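Local coordinates for protein endonuclease III (PDB 1ORN) that probably removes oxidised pyrimidine bases from DNA as a base-excision-repair glycosylase and forms a covalent intermediate with its DNA substrate, at residues L14-M20 with R183-F187. Sequence-based numbering, arbitrary orientation.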
ATOM      1  N   LEU C  14      15.055   3.128  10.330  1.00 37.04           N
ATOM      2  CA  LEU C  14      14.332   3.964   9.382  1.00 38.11           C
ATOM      3  C   LEU C  14      15.257   4.981   8.724  1.00 39.16           C
ATOM      4  O   LEU C  14      15.103   5.288   7.543  1.00 40.56           O
ATOM      5  CB  LEU C  14      13.183   4.679  10.090  1.00 37.23           C
ATOM      6  CG  LEU C  14      12.114   3.725  10.637  1.00 35.37           C
ATOM      7  CD1 LEU C  14      11.060   4.519  11.388  1.00 35.64           C
ATOM      8  CD2 LEU C  14      11.493   2.940   9.487  1.00 34.42           C
ATOM      9  N   ASP C  15      16.215   5.496   9.490  1.00 39.99           N
ATOM     10  CA  ASP C  15      17.169   6.470   8.966  1.00 39.98           C
ATOM     11  C   ASP C  15      18.031   5.831   7.879  1.00 41.34           C
ATOM     12  O   ASP C  15      18.392   6.480   6.896  1.00 43.00           O
ATOM     13  CB  ASP C  15      18.052   6.996  10.094  1.00 38.99           C
ATOM     14  N   GLU C  16      18.354   4.554   8.055  1.00 41.60           N
ATOM     15  CA  GLU C  16      19.180   3.836   7.090  1.00 43.50           C
ATOM     16  C   GLU C  16      18.391   3.542   5.815  1.00 43.50           C
ATOM     17  O   GLU C  16      18.917   3.671   4.708  1.00 42.57           O
ATOM     18  CB  GLU C  16      19.684   2.527   7.700  1.00 47.00           C
ATOM     19  CG  GLU C  16      20.836   1.882   6.940  1.00 52.44           C
ATOM     20  CD  GLU C  16      22.110   2.721   6.975  1.00 53.88           C
ATOM     21  OE1 GLU C  16      22.582   3.047   8.086  1.00 55.67           O
ATOM     22  OE2 GLU C  16      22.641   3.049   5.891  1.00 56.75           O
ATOM     23  N   MET C  17      17.132   3.136   5.972  1.00 41.88           N
ATOM     24  CA  MET C  17      16.288   2.841   4.818  1.00 40.73           C
ATOM     25  C   MET C  17      16.180   4.085   3.949  1.00 40.40           C
ATOM     26  O   MET C  17      16.067   3.994   2.728  1.00 41.34           O
ATOM     27  CB  MET C  17      14.883   2.421   5.265  1.00 39.68           C
ATOM     28  CG  MET C  17      14.840   1.155   6.085  1.00 39.18           C
ATOM     29  SD  MET C  17      13.142   0.676   6.513  1.00 37.96           S
ATOM     30  CE  MET C  17      13.464  -0.642   7.737  1.00 38.48           C
ATOM     31  N   ALA C  18      16.201   5.249   4.591  1.00 40.53           N
ATOM     32  CA  ALA C  18      16.107   6.516   3.880  1.00 42.21           C
ATOM     33  C   ALA C  18      17.355   6.733   3.031  1.00 42.67           C
ATOM     34  O   ALA C  18      17.278   7.277   1.931  1.00 43.69           O
ATOM     35  CB  ALA C  18      15.938   7.665   4.872  1.00 42.15           C
ATOM     36  N   LYS C  19      18.503   6.302   3.546  1.00 43.10           N
ATOM     37  CA  LYS C  19      19.767   6.447   2.829  1.00 43.92           C
ATOM     38  C   LYS C  19      19.858   5.462   1.671  1.00 43.94           C
ATOM     39  O   LYS C  19      20.497   5.742   0.655  1.00 44.26           O
ATOM     40  CB  LYS C  19      20.954   6.224   3.778  1.00 44.54           C
ATOM     41  CG  LYS C  19      21.104   7.288   4.851  1.00 46.00           C
ATOM     42  CD  LYS C  19      22.349   7.050   5.698  1.00 47.04           C
ATOM     43  N   MET C  20      19.213   4.312   1.824  1.00 43.63           N
ATOM     44  CA  MET C  20      19.233   3.282   0.796  1.00 43.40           C
ATOM     45  C   MET C  20      18.234   3.575  -0.321  1.00 42.71           C
ATOM     46  O   MET C  20      18.500   3.302  -1.492  1.00 42.38           O
ATOM     47  CB  MET C  20      18.923   1.923   1.423  1.00 45.51           C
ATOM     48  CG  MET C  20      19.173   0.742   0.507  1.00 48.29           C
ATOM     49  SD  MET C  20      18.849  -0.847   1.299  1.00 54.70           S
ATOM     50  CE  MET C  20      19.607  -0.580   2.895  1.00 47.67           C
ATOM     51  N   ARG C 183       9.492   4.421   2.019  1.00 30.18           N
ATOM     52  CA  ARG C 183      10.848   3.913   2.188  1.00 31.23           C
ATOM     53  C   ARG C 183      10.819   2.470   2.685  1.00 31.73           C
ATOM     54  O   ARG C 183      11.630   1.645   2.263  1.00 30.72           O
ATOM     55  CB  ARG C 183      11.630   4.796   3.162  1.00 34.15           C
ATOM     56  CG  ARG C 183      11.947   6.185   2.616  1.00 35.97           C
ATOM     57  CD  ARG C 183      12.514   7.082   3.708  1.00 40.18           C
ATOM     58  NE  ARG C 183      12.824   8.428   3.225  1.00 42.59           N
ATOM     59  CZ  ARG C 183      13.029   9.476   4.018  1.00 43.68           C
ATOM     60  NH1 ARG C 183      12.958   9.336   5.335  1.00 45.93           N
ATOM     61  NH2 ARG C 183      13.293  10.667   3.499  1.00 44.40           N
ATOM     62  N   MET C 184       9.876   2.161   3.575  1.00 31.92           N
ATOM     63  CA  MET C 184       9.757   0.805   4.092  1.00 31.17           C
ATOM     64  C   MET C 184       9.301  -0.159   3.006  1.00 30.04           C
ATOM     65  O   MET C 184       9.774  -1.294   2.935  1.00 32.07           O
ATOM     66  CB  MET C 184       8.783   0.754   5.280  1.00 31.06           C
ATOM     67  CG  MET C 184       9.348   1.352   6.566  1.00 33.48           C
ATOM     68  SD  MET C 184       8.276   1.049   8.004  1.00 33.50           S
ATOM     69  CE  MET C 184       8.536  -0.705   8.222  1.00 33.59           C
ATOM     70  N   ILE C 185       8.387   0.291   2.153  1.00 29.81           N
ATOM     71  CA  ILE C 185       7.892  -0.547   1.070  1.00 29.76           C
ATOM     72  C   ILE C 185       9.018  -0.866   0.092  1.00 29.11           C
ATOM     73  O   ILE C 185       9.151  -1.997  -0.363  1.00 31.34           O
ATOM     74  CB  ILE C 185       6.735   0.133   0.312  1.00 31.40           C
ATOM     75  CG1 ILE C 185       5.479   0.125   1.189  1.00 33.45           C
ATOM     76  CG2 ILE C 185       6.466  -0.596  -1.002  1.00 31.10           C
ATOM     77  CD1 ILE C 185       4.265   0.715   0.525  1.00 37.59           C
ATOM     78  N   PHE C 186       9.823   0.134  -0.232  1.00 31.11           N
ATOM     79  CA  PHE C 186      10.939  -0.084  -1.142  1.00 30.81           C
ATOM     80  C   PHE C 186      11.954  -1.025  -0.505  1.00 30.02           C
ATOM     81  O   PHE C 186      12.481  -1.916  -1.164  1.00 30.82           O
ATOM     82  CB  PHE C 186      11.605   1.247  -1.495  1.00 32.26           C
ATOM     83  CG  PHE C 186      11.085   1.865  -2.770  1.00 34.01           C
ATOM     84  CD1 PHE C 186       9.725   2.103  -2.946  1.00 32.71           C
ATOM     85  CD2 PHE C 186      11.964   2.216  -3.796  1.00 34.11           C
ATOM     86  CE1 PHE C 186       9.245   2.680  -4.123  1.00 33.60           C
ATOM     87  CE2 PHE C 186      11.496   2.793  -4.975  1.00 34.98           C
ATOM     88  CZ  PHE C 186      10.137   3.026  -5.140  1.00 34.63           C
ATOM     89  N   PHE C 187      12.218  -0.827   0.781  1.00 29.93           N
ATOM     90  CA  PHE C 187      13.177  -1.667   1.492  1.00 30.93           C
ATOM     91  C   PHE C 187      12.746  -3.128   1.390  1.00 30.11           C
ATOM     92  O   PHE C 187      13.550  -4.003   1.096  1.00 31.63           O
ATOM     93  CB  PHE C 187      13.259  -1.236   2.961  1.00 31.07           C
ATOM     94  CG  PHE C 187      14.313  -1.957   3.753  1.00 33.00           C
ATOM     95  CD1 PHE C 187      15.657  -1.625   3.614  1.00 33.41           C
ATOM     96  CD2 PHE C 187      13.961  -2.971   4.642  1.00 32.64           C
ATOM     97  CE1 PHE C 187      16.637  -2.294   4.352  1.00 35.10           C
ATOM     98  CE2 PHE C 187      14.932  -3.645   5.380  1.00 33.82           C
ATOM     99  CZ  PHE C 187      16.274  -3.303   5.234  1.00 33.74           C
TER
HETATM  100  O   HOH W   1      13.101   7.392   7.097  1.00 46.62           O
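Ala18 and Arg183 bring the backbones closest, Ala18 CA lying 6.1 Å from Arg183 CA. Here segment 14-20 of helix 7-20 crosses segment 183-187 of helix 177-191 at 71°, their local axes 9.2 Å apart. This is helix-on-helix packing in the iron-sulfur cluster domain of an HhH-GPD glycosylase, joining the N-terminal helix to the one that runs toward the cluster cysteines. Phe187, which touches the [4Fe-4S] cluster, takes two methionines. The chain of Met17, extended beyond CG, lies across one face of the ring: Met17 CG makes a CH-pi contact 4.1 Å from the Phe187 centroid, and SD adds an oblique Met-aromatic contact. Met20 comes at the ring edge, its chain bent at the last torsion (chi3 -43°) so that Met20 CE sits in the ring plane, 3.7 Å from Phe187 CE1; its SD makes a second oblique Met-aromatic contact. Replacing Phe187 with alanine would probably deprive Met17 and Met20 of the phenyl ring they pack against and open a gap beside the cluster. Farther along, Met184 CG meets Met17 SD at 3.9 Å and Leu14 CD2 at 4.0 Å, while Val148 and Leu152 of helix 143-152 also touch Met17. No direct hydrogen bond links the segments. Arg183 reaches past Ala18, whose CB lies over one guanidinium face, and its buried NE has no hydrogen-bonding partner. Arg183 NH1 donates to a water lying in the guanidinium plane, and this water donates to Leu14 O, 2.9 Å from it.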